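Local structure of putative phosphomethylpyrimidine kinase (Bacteroides thetaiotaomicron, 3MBH) at residues 50-55 against 263-268; 94-99 against 134-139; 225-230 against 247-252. The protein probably phosphorylates pyridoxal with ATP, as a kinase of the ribokinase clan, and is seen here with pyridoxal bound in its substrate pocket. All coordinates share one frame; numbering follows the deposited sequence. Where two conformers were deposited one is given.

Interaction 1 (50-55 against 263-268). With PXL (3-hydroxy-5-(hydroxymethyl)-2-methylisonicotinaldehyde), chain G.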
loop_
_atom_site.group_PDB
_atom_site.type_symbol
_atom_site.label_atom_id
_atom_site.label_comp_id
_atom_site.label_asym_id
_atom_site.label_seq_id
_atom_site.Cartn_x
_atom_site.Cartn_y
_atom_site.Cartn_z
ATOM N N THR A 50 33.967 2.571 -12.277
ATOM C CA THR A 50 35.424 2.344 -12.367
ATOM C C THR A 50 35.977 1.192 -11.513
ATOM O O THR A 50 37.190 0.997 -11.437
ATOM C CB THR A 50 36.175 3.641 -12.034
ATOM O OG1 THR A 50 35.910 4.013 -10.677
ATOM C CG2 THR A 50 35.758 4.764 -12.976
ATOM N N GLN A 51 35.113 0.411 -10.878
ATOM C CA GLN A 51 35.542 -0.812 -10.191
ATOM C C GLN A 51 35.409 -2.067 -11.082
ATOM O O GLN A 51 35.756 -3.166 -10.700
ATOM C CB GLN A 51 34.826 -0.966 -8.866
ATOM C CG GLN A 51 35.037 0.231 -7.905
ATOM C CD GLN A 51 34.496 -0.012 -6.507
ATOM O OE1 GLN A 51 34.911 -0.967 -5.847
ATOM N NE2 GLN A 51 33.616 0.882 -6.014
ATOM N N TYR A 52 34.886 -1.905 -12.286
ATOM C CA TYR A 52 35.086 -2.909 -13.316
ATOM C C TYR A 52 36.533 -2.806 -13.867
ATOM O O TYR A 52 37.222 -1.765 -13.734
ATOM C CB TYR A 52 34.041 -2.721 -14.444
ATOM C CG TYR A 52 32.648 -3.280 -14.157
ATOM C CD1 TYR A 52 32.390 -4.627 -14.273
ATOM C CD2 TYR A 52 31.610 -2.451 -13.789
ATOM C CE1 TYR A 52 31.134 -5.137 -14.039
ATOM C CE2 TYR A 52 30.347 -2.947 -13.532
ATOM C CZ TYR A 52 30.110 -4.284 -13.668
ATOM O OH TYR A 52 28.874 -4.758 -13.431
ATOM N N PRO A 53 37.004 -3.867 -14.534
ATOM C CA PRO A 53 38.385 -3.773 -15.025
ATOM C C PRO A 53 38.614 -2.612 -16.018
ATOM O O PRO A 53 39.692 -2.040 -16.056
ATOM C CB PRO A 53 38.639 -5.128 -15.683
ATOM C CG PRO A 53 37.514 -6.029 -15.207
ATOM C CD PRO A 53 36.385 -5.186 -14.757
ATOM N N GLY A 54 37.610 -2.213 -16.776
ATOM C CA GLY A 54 37.808 -1.157 -17.747
ATOM C C GLY A 54 36.507 -0.353 -17.838
ATOM O O GLY A 54 35.447 -0.767 -17.321
ATOM N N PHE A 55 36.603 0.798 -18.475
ATOM C CA PHE A 55 35.463 1.637 -18.666
ATOM C C PHE A 55 35.795 2.687 -19.710
ATOM O O PHE A 55 36.939 3.074 -19.829
ATOM C CB PHE A 55 35.067 2.334 -17.339
ATOM C CG PHE A 55 36.224 3.015 -16.646
ATOM C CD1 PHE A 55 37.034 2.312 -15.748
ATOM C CD2 PHE A 55 36.483 4.331 -16.871
ATOM C CE1 PHE A 55 38.089 2.960 -15.099
ATOM C CE2 PHE A 55 37.541 4.972 -16.229
ATOM C CZ PHE A 55 38.366 4.279 -15.389
ATOM N N GLU A 263 23.869 -16.950 -8.001
ATOM C CA GLU A 263 25.148 -16.457 -8.413
ATOM C C GLU A 263 24.996 -15.036 -8.907
ATOM O O GLU A 263 24.256 -14.755 -9.814
ATOM C CB GLU A 263 25.865 -17.394 -9.391
ATOM C CG GLU A 263 26.734 -18.409 -8.580
ATOM C CD GLU A 263 27.802 -19.112 -9.396
ATOM O OE1 GLU A 263 28.029 -18.694 -10.572
ATOM O OE2 GLU A 263 28.410 -20.076 -8.846
ATOM N N TYR A 264 25.626 -14.116 -8.207
ATOM C CA TYR A 264 25.365 -12.715 -8.425
ATOM C C TYR A 264 26.716 -12.054 -8.568
ATOM O O TYR A 264 27.648 -12.373 -7.848
ATOM C CB TYR A 264 24.563 -12.132 -7.241
ATOM C CG TYR A 264 24.151 -10.696 -7.466
ATOM C CD1 TYR A 264 23.093 -10.406 -8.291
ATOM C CD2 TYR A 264 24.860 -9.633 -6.901
ATOM C CE1 TYR A 264 22.717 -9.075 -8.541
ATOM C CE2 TYR A 264 24.483 -8.295 -7.135
ATOM C CZ TYR A 264 23.397 -8.027 -7.951
ATOM O OH TYR A 264 22.989 -6.743 -8.240
ATOM N N ASP A 265 26.830 -11.153 -9.519
ATOM C CA ASP A 265 28.022 -10.334 -9.689
ATOM C C ASP A 265 27.837 -9.064 -8.899
ATOM O O ASP A 265 27.176 -8.127 -9.367
ATOM C CB ASP A 265 28.213 -10.000 -11.170
ATOM C CG ASP A 265 29.445 -9.197 -11.441
ATOM O OD1 ASP A 265 30.195 -8.822 -10.513
ATOM O OD2 ASP A 265 29.663 -8.899 -12.629
ATOM N N ASN A 266 28.411 -9.052 -7.699
ATOM C CA ASN A 266 28.284 -7.948 -6.768
ATOM C C ASN A 266 28.727 -6.620 -7.343
ATOM O O ASN A 266 28.353 -5.587 -6.824
ATOM C CB ASN A 266 29.068 -8.189 -5.488
ATOM C CG ASN A 266 28.534 -9.322 -4.659
ATOM O OD1 ASN A 266 27.479 -9.900 -4.919
ATOM N ND2 ASN A 266 29.278 -9.644 -3.612
ATOM N N ARG A 267 29.482 -6.625 -8.433
ATOM C CA ARG A 267 29.824 -5.346 -9.046
ATOM C C ARG A 267 28.580 -4.645 -9.637
ATOM O O ARG A 267 28.606 -3.443 -9.895
ATOM C CB ARG A 267 30.898 -5.513 -10.110
ATOM C CG ARG A 267 32.247 -6.035 -9.541
ATOM C CD ARG A 267 33.188 -6.490 -10.679
ATOM N NE ARG A 267 32.568 -7.446 -11.555
ATOM C CZ ARG A 267 33.147 -7.962 -12.645
ATOM N NH1 ARG A 267 34.356 -7.587 -13.023
ATOM N NH2 ARG A 267 32.470 -8.809 -13.395
ATOM N N GLU A 268 27.490 -5.377 -9.850
ATOM C CA GLU A 268 26.256 -4.771 -10.422
ATOM C C GLU A 268 25.542 -3.928 -9.386
ATOM O O GLU A 268 24.629 -3.167 -9.731
ATOM C CB GLU A 268 25.353 -5.835 -11.043
ATOM C CG GLU A 268 25.960 -6.408 -12.305
ATOM C CD GLU A 268 25.146 -7.468 -12.977
ATOM O OE1 GLU A 268 23.953 -7.586 -12.655
ATOM O OE2 GLU A 268 25.692 -8.186 -13.846
HETATM O OP4 PXL G . 30.022 6.963 -5.908
HETATM C C5A PXL G . 30.701 5.803 -6.363
HETATM C C5 PXL G . 31.035 5.977 -7.849
HETATM C C6 PXL G . 30.451 6.896 -8.697
HETATM N N1 PXL G . 30.814 7.009 -9.975
HETATM C C2 PXL G . 31.726 6.249 -10.616
HETATM C C3 PXL G . 32.406 5.218 -9.820
HETATM C C4 PXL G . 32.049 5.118 -8.385
HETATM C C4A PXL G . 32.591 4.112 -7.473
HETATM O O4A PXL G . 33.151 3.230 -8.044
HETATM O O3 PXL G . 33.371 4.414 -10.292
HETATM C C2A PXL G . 31.930 6.526 -12.096
HETATM O O HOH W 1 36.646 -5.658 -11.322
HETATM O O HOH W 2 28.460 -7.209 -14.324
#

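Interaction 2 (94-99 against 134-139)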
loop_
_atom_site.group_PDB
_atom_site.type_symbol
_atom_site.label_atom_id
_atom_site.label_comp_id
_atom_site.label_asym_id
_atom_site.label_seq_id
_atom_site.Cartn_x
_atom_site.Cartn_y
_atom_site.Cartn_z
ATOM N N ILE A 94 34.404 24.881 -9.926
ATOM C CA ILE A 94 33.148 25.092 -10.682
ATOM C C ILE A 94 31.953 24.763 -9.803
ATOM O O ILE A 94 30.957 25.512 -9.728
ATOM C CB ILE A 94 33.095 24.280 -11.995
ATOM C CG1 ILE A 94 34.203 24.769 -12.925
ATOM C CG2 ILE A 94 31.695 24.428 -12.647
ATOM C CD1 ILE A 94 34.528 23.853 -14.131
ATOM N N VAL A 95 32.067 23.656 -9.100
ATOM C CA VAL A 95 30.986 23.201 -8.250
ATOM C C VAL A 95 30.869 24.094 -7.016
ATOM O O VAL A 95 29.771 24.415 -6.621
ATOM C CB VAL A 95 31.156 21.730 -7.882
ATOM C CG1 VAL A 95 30.099 21.312 -6.869
ATOM C CG2 VAL A 95 31.035 20.861 -9.188
ATOM N N SER A 96 31.993 24.501 -6.434
ATOM C CA SER A 96 31.954 25.439 -5.312
ATOM C C SER A 96 31.228 26.742 -5.682
ATOM O O SER A 96 30.402 27.250 -4.910
ATOM C CB SER A 96 33.364 25.727 -4.805
ATOM O OG SER A 96 34.044 24.523 -4.530
ATOM N N ASP A 97 31.527 27.271 -6.862
ATOM C CA ASP A 97 30.845 28.482 -7.374
ATOM C C ASP A 97 29.366 28.265 -7.631
ATOM O O ASP A 97 28.569 29.172 -7.412
ATOM C CB ASP A 97 31.516 28.986 -8.656
ATOM C CG ASP A 97 32.833 29.690 -8.376
ATOM O OD1 ASP A 97 33.060 30.046 -7.210
ATOM O OD2 ASP A 97 33.650 29.879 -9.303
ATOM N N PHE A 98 29.005 27.062 -8.091
ATOM C CA PHE A 98 27.640 26.693 -8.330
ATOM C C PHE A 98 26.848 26.734 -7.032
ATOM O O PHE A 98 25.800 27.377 -6.979
ATOM C CB PHE A 98 27.570 25.310 -8.968
ATOM C CG PHE A 98 26.186 24.772 -9.114
ATOM C CD1 PHE A 98 25.242 25.446 -9.842
ATOM C CD2 PHE A 98 25.818 23.588 -8.487
ATOM C CE1 PHE A 98 23.946 24.937 -9.982
ATOM C CE2 PHE A 98 24.528 23.067 -8.617
ATOM C CZ PHE A 98 23.578 23.752 -9.357
ATOM N N ILE A 99 27.404 26.128 -5.986
ATOM C CA ILE A 99 26.812 26.137 -4.664
ATOM C C ILE A 99 26.691 27.578 -4.145
ATOM O O ILE A 99 25.637 27.970 -3.631
ATOM C CB ILE A 99 27.629 25.294 -3.673
ATOM C CG1 ILE A 99 27.531 23.834 -4.067
ATOM C CG2 ILE A 99 27.119 25.525 -2.226
ATOM C CD1 ILE A 99 28.605 22.942 -3.460
ATOM N N ARG A 134 38.971 18.259 -0.357
ATOM C CA ARG A 134 39.116 18.892 0.940
ATOM C C ARG A 134 38.536 20.312 0.975
ATOM O O ARG A 134 37.995 20.741 1.992
ATOM C CB ARG A 134 40.600 18.956 1.372
ATOM C CG ARG A 134 41.160 17.619 1.815
ATOM C CD ARG A 134 42.630 17.736 2.102
ATOM N NE ARG A 134 43.232 16.423 2.260
ATOM C CZ ARG A 134 44.487 16.121 1.964
ATOM N NH1 ARG A 134 45.292 17.035 1.454
ATOM N NH2 ARG A 134 44.942 14.897 2.163
ATOM N N HIS A 135 38.641 21.029 -0.137
ATOM C CA HIS A 135 38.023 22.323 -0.261
ATOM C C HIS A 135 36.499 22.242 -0.400
ATOM O O HIS A 135 35.777 22.989 0.269
ATOM C CB HIS A 135 38.570 23.128 -1.465
ATOM C CG HIS A 135 37.961 24.491 -1.583
ATOM N ND1 HIS A 135 38.226 25.500 -0.681
ATOM C CD2 HIS A 135 37.066 24.999 -2.459
ATOM C CE1 HIS A 135 37.548 26.585 -1.021
ATOM N NE2 HIS A 135 36.849 26.315 -2.106
ATOM N N LEU A 136 36.037 21.376 -1.282
ATOM C CA LEU A 136 34.618 21.282 -1.560
ATOM C C LEU A 136 33.821 20.943 -0.286
ATOM O O LEU A 136 32.742 21.496 -0.071
ATOM C CB LEU A 136 34.327 20.262 -2.653
ATOM C CG LEU A 136 32.848 20.197 -3.064
ATOM C CD1 LEU A 136 32.338 21.593 -3.549
ATOM C CD2 LEU A 136 32.590 19.067 -4.103
ATOM N N ILE A 137 34.349 20.090 0.580
ATOM C CA ILE A 137 33.550 19.729 1.763
ATOM C C ILE A 137 33.275 20.939 2.683
ATOM O O ILE A 137 32.300 20.908 3.410
ATOM C CB ILE A 137 34.100 18.551 2.596
ATOM C CG1 ILE A 137 35.471 18.899 3.234
ATOM C CG2 ILE A 137 34.050 17.239 1.778
ATOM C CD1 ILE A 137 35.828 18.008 4.319
ATOM N N THR A 138 34.094 21.999 2.607
ATOM C CA THR A 138 33.943 23.163 3.469
ATOM C C THR A 138 32.683 23.921 3.094
ATOM O O THR A 138 32.203 24.778 3.859
ATOM C CB THR A 138 35.156 24.151 3.395
ATOM O OG1 THR A 138 35.244 24.753 2.100
ATOM C CG2 THR A 138 36.465 23.444 3.709
ATOM N N LYS A 139 32.136 23.601 1.933
ATOM C CA LYS A 139 31.012 24.321 1.407
ATOM C C LYS A 139 29.703 23.590 1.660
ATOM O O LYS A 139 28.666 24.167 1.395
ATOM C CB LYS A 139 31.175 24.581 -0.091
ATOM C CG LYS A 139 32.491 25.282 -0.462
ATOM C CD LYS A 139 32.636 26.614 0.188
ATOM C CE LYS A 139 33.837 27.429 -0.393
ATOM N NZ LYS A 139 34.166 28.630 0.475
#

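Interaction 3 (225-230 against 247-252). With PXL (3-hydroxy-5-(hydroxymethyl)-2-methylisonicotinaldehyde), chain G.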
loop_
_atom_site.group_PDB
_atom_site.type_symbol
_atom_site.label_atom_id
_atom_site.label_comp_id
_atom_site.label_asym_id
_atom_site.label_seq_id
_atom_site.Cartn_x
_atom_site.Cartn_y
_atom_site.Cartn_z
ATOM N N ASP A 225 26.399 5.997 -2.831
ATOM C CA ASP A 225 25.441 6.773 -3.546
ATOM C C ASP A 225 24.020 6.437 -3.100
ATOM O O ASP A 225 23.186 7.336 -2.942
ATOM C CB ASP A 225 25.602 6.612 -5.062
ATOM C CG ASP A 225 26.992 7.005 -5.556
ATOM O OD1 ASP A 225 27.550 8.063 -5.132
ATOM O OD2 ASP A 225 27.530 6.210 -6.363
ATOM N N THR A 226 23.740 5.170 -2.846
ATOM C CA THR A 226 22.412 4.787 -2.339
ATOM C C THR A 226 22.225 5.353 -0.939
ATOM O O THR A 226 21.197 5.965 -0.640
ATOM C CB THR A 226 22.244 3.265 -2.282
ATOM O OG1 THR A 226 22.257 2.762 -3.599
ATOM C CG2 THR A 226 20.930 2.868 -1.593
ATOM N N PHE A 227 23.231 5.177 -0.096
ATOM C CA PHE A 227 23.203 5.720 1.254
ATOM C C PHE A 227 22.927 7.242 1.311
ATOM O O PHE A 227 22.057 7.709 2.034
ATOM C CB PHE A 227 24.524 5.418 1.986
ATOM C CG PHE A 227 24.572 5.966 3.387
ATOM C CD1 PHE A 227 24.066 5.246 4.437
ATOM C CD2 PHE A 227 25.108 7.229 3.644
ATOM C CE1 PHE A 227 24.074 5.780 5.736
ATOM C CE2 PHE A 227 25.124 7.774 4.946
ATOM C CZ PHE A 227 24.622 7.045 5.978
ATOM N N THR A 228 23.696 7.991 0.537
ATOM C CA THR A 228 23.628 9.450 0.556
ATOM C C THR A 228 22.343 9.944 -0.072
ATOM O O THR A 228 21.759 10.913 0.439
ATOM C CB THR A 228 24.939 10.114 -0.023
ATOM O OG1 THR A 228 26.058 9.571 0.699
ATOM C CG2 THR A 228 24.886 11.685 0.089
ATOM N N SER A 229 21.847 9.233 -1.098
ATOM C CA SER A 229 20.566 9.572 -1.735
ATOM C C SER A 229 19.402 9.416 -0.710
ATOM O O SER A 229 18.542 10.321 -0.580
ATOM C CB SER A 229 20.289 8.665 -2.948
ATOM O OG SER A 229 21.114 8.980 -4.052
ATOM N N VAL A 230 19.423 8.327 0.070
ATOM C CA VAL A 230 18.374 8.145 1.087
ATOM C C VAL A 230 18.516 9.168 2.208
ATOM O O VAL A 230 17.524 9.755 2.649
ATOM C CB VAL A 230 18.268 6.710 1.605
ATOM C CG1 VAL A 230 17.163 6.672 2.692
ATOM C CG2 VAL A 230 17.964 5.724 0.425
ATOM N N ARG A 247 16.756 4.760 8.040
ATOM C CA ARG A 247 16.151 4.568 6.735
ATOM C C ARG A 247 17.199 4.143 5.719
ATOM O O ARG A 247 16.966 3.201 4.959
ATOM C CB ARG A 247 15.436 5.825 6.277
ATOM C CG ARG A 247 14.254 6.156 7.111
ATOM C CD ARG A 247 13.399 7.313 6.519
ATOM N NE ARG A 247 12.758 6.953 5.275
ATOM C CZ ARG A 247 12.104 7.804 4.506
ATOM N NH1 ARG A 247 12.011 9.085 4.847
ATOM N NH2 ARG A 247 11.521 7.357 3.388
ATOM N N ALA A 248 18.347 4.838 5.684
ATOM C CA ALA A 248 19.427 4.558 4.698
ATOM C C ALA A 248 20.032 3.166 4.899
ATOM O O ALA A 248 20.119 2.393 3.949
ATOM C CB ALA A 248 20.512 5.616 4.707
ATOM N N THR A 249 20.347 2.799 6.136
ATOM C CA THR A 249 20.968 1.517 6.394
ATOM C C THR A 249 20.002 0.338 6.149
ATOM O O THR A 249 20.404 -0.695 5.614
ATOM C CB THR A 249 21.616 1.480 7.797
ATOM O OG1 THR A 249 20.679 1.872 8.816
ATOM C CG2 THR A 249 22.882 2.435 7.832
ATOM N N GLN A 250 18.725 0.492 6.518
ATOM C CA GLN A 250 17.760 -0.573 6.322
ATOM C C GLN A 250 17.454 -0.806 4.850
ATOM O O GLN A 250 17.333 -1.940 4.430
ATOM C CB GLN A 250 16.515 -0.330 7.180
ATOM C CG GLN A 250 16.965 -0.517 8.675
ATOM C CD GLN A 250 15.857 -0.327 9.671
ATOM O OE1 GLN A 250 14.713 -0.730 9.402
ATOM N NE2 GLN A 250 16.174 0.305 10.827
ATOM N N PHE A 251 17.416 0.264 4.070
ATOM C CA PHE A 251 17.176 0.171 2.634
ATOM C C PHE A 251 18.309 -0.580 1.991
ATOM O O PHE A 251 18.067 -1.502 1.244
ATOM C CB PHE A 251 17.039 1.552 2.000
ATOM C CG PHE A 251 16.695 1.534 0.556
ATOM C CD1 PHE A 251 15.443 1.099 0.137
ATOM C CD2 PHE A 251 17.615 1.956 -0.402
ATOM C CE1 PHE A 251 15.117 1.091 -1.237
ATOM C CE2 PHE A 251 17.291 1.984 -1.733
ATOM C CZ PHE A 251 16.039 1.535 -2.159
ATOM N N ILE A 252 19.535 -0.223 2.326
ATOM C CA ILE A 252 20.715 -0.896 1.785
ATOM C C ILE A 252 20.764 -2.374 2.191
ATOM O O ILE A 252 21.116 -3.205 1.375
ATOM C CB ILE A 252 22.039 -0.200 2.218
ATOM C CG1 ILE A 252 22.136 1.176 1.561
ATOM C CG2 ILE A 252 23.269 -1.069 1.847
ATOM C CD1 ILE A 252 23.169 2.081 2.238
HETATM O OP4 PXL G . 30.022 6.963 -5.908
HETATM C C5A PXL G . 30.701 5.803 -6.363
HETATM C C5 PXL G . 31.035 5.977 -7.849
HETATM C C6 PXL G . 30.451 6.896 -8.697
HETATM N N1 PXL G . 30.814 7.009 -9.975
HETATM C C2 PXL G . 31.726 6.249 -10.616
HETATM C C3 PXL G . 32.406 5.218 -9.820
HETATM C C4 PXL G . 32.049 5.118 -8.385
HETATM C C4A PXL G . 32.591 4.112 -7.473
HETATM O O4A PXL G . 33.151 3.230 -8.044
HETATM O O3 PXL G . 33.371 4.414 -10.292
HETATM C C2A PXL G . 31.930 6.526 -12.096
#

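Interaction 1 (50-55 against 263-268)
Tyr52 and Arg267 cross obliquely, the arginine running over one face of the ring, where two surface loops close over the edge of the substrate pocket in this ribokinase-type fold. The 263-268 loop is set by an Asx turn: Asp265 OD1 accepts the backbone N of Arg267 from above its carboxylate plane, and a 3-10 segment, 266-268, follows. Along the arginine, CB lies over the face of the Tyr52 ring in a CH-pi contact, 4.2 Å from the ring centroid. CD runs on past Tyr52 CD1, and a bend at chi3 (-54°) brings the guanidinium over the ring rim, with Tyr52 CE1 beneath its centre and 3.7 Å from Arg267 NE. The two planes are inclined by 45°. NE and NH2 grip Asp265 side-on, NE to OD1 through the syn lone pair at 2.9 Å, and this bidentate salt bridge fixes the rotation of the guanidinium. At the tip, Arg267 NH1 lies 3.6 Å from Pro53 CD. It also weakly shares a water with Gln51 O.

The same 50-55 loop holds pyridoxal: Thr50 N and OG1 both bond to the ligand O3, and Gln51 NE2 reaches O4A nearly straight (165°). Leu74 of a second subunit packs on Tyr52. A second water joins the loops, accepting from Tyr52 OH at 2.6 Å while donating to Asp265 OD2 and Glu268 OE2.

Interaction 2 (94-99 against 134-139)
His135, which faces Ser96 across this contact, has its carbonyl O gripped twice by Thr138 within 134-139: through the backbone N, and through Thr138 OG1 at 2.6 Å from His135 O, the latter lying in the carbonyl plane. The same OG1 sits above one face of the His135 ring, offset toward its rim.

Ser96 was modelled in two conformers, and its contacts are tentative. In the one described, chi1 of -53° places OG beside the backbone N, and the hydroxyl comes up to the edge of the imidazole, near the ring plane, with Ser96 OG 3.7 Å from His135 CD2 and 3.5 Å from Leu136 CD1. Its hydrogen bond runs back within its own helix to Ile92 O, so across the interface it acts through packing alone.

Leu136 supplies the apolar half. With CG anti to the backbone N (chi1 -176°), the side chain swings CD1 in among three residues of 94-99: besides the serine oxygen it touches Val95 CG1 and, at 4.0 Å, Ile99 CD1. The isoleucine and leucine cross at about a right angle, and Ile99 CG2 approaches Lys139 O. Lys139 O also accepts a hydrogen bond from Arg103 NH1.

Val95 and Leu136 both also rest on Thr83 of strand 80-83. Two neighbouring helices thus pack on each other and on the parallel part of the central sheet, the layered alpha/beta build of the ribokinase fold.

Interaction 3 (225-230 against 247-252)
Val230 and Ala248 bring the two helices to their narrowest point, where their CA atoms stand 5.2 Å apart. The short methyl of Ala248 makes a dip in the surface of 247-252 and lets the valine settle over the Arg247-Ala248 backbone: Val230 CG1, directed opposite its own backbone N (chi1 178°), comes down to 3.7 Å from Ala248 CA and also reaches Arg247 CB. The other branch, CG2, leans against Phe251 CD2.

Phe227 borders the alanine on another side. Its CD1 lies 3.6 Å from Ala248 CB, which approaches the ring obliquely. Two further methyls line the ring edge near its plane, Thr249 CG2 beside CE1 and Ile252 CD1 beside CD1. Ile252 CD1 also presses against Phe227 CB at 3.6 Å, sitting in the angle between that side chain and the 225-230 backbone, near Phe227 CA.

Thr226 forms the next bump. Its CG2 points at the edge of the Phe251 ring, 3.6 Å from CD2, and touches Ile252 CG1 as well, so one methyl lies against an aromatic rim and an aliphatic chain together. No hydrogen bond crosses between the segments; the fit rests on shape.

The axes approach to 8.7 Å with N-to-C directions 140° apart, an inclined, roughly antiparallel crossing. Val26 and Ile30 of helix 24-33 touch Thr226, and Leu272 and Val275 of helix 272-275 touch Phe251. Near the start of the first helix, Asp225 OD2 accepts the pyridoxal OP4 hydroxyl at 2.6 Å and also the backbone N of Ser23. OP4 is the hydroxyl that a pyridoxal kinase phosphorylates, and Asp225 ends a Gly-Thr-Gly-Asp sequence, the GTGD motif of the ribokinase family, consistent with the position of the catalytic base.

Overall arrangement
Interactions 2 and 3 are buried helix contacts, whereas interaction 1 joins two loops at the surface. Chemistry follows place: interaction 3 is apolar, interaction 2 mixes aliphatic packing with a serine hydroxyl beside an imidazole, and interaction 1 sets a guanidinium over a ring, with two waters bridging the loops, one of them weakly at the Arg267 end. Interactions 1 and 3 hold the same ligand, one gripping its O3 and O4A, the other its OP4, although their nearest atoms are about 8 Å apart. Interaction 2 takes no part in the pocket, its Leu136 side chain being about 13 Å from pyridoxal. Along the chain, interactions 2 and 3 follow in series, both nested within the long loop that interaction 1 closes.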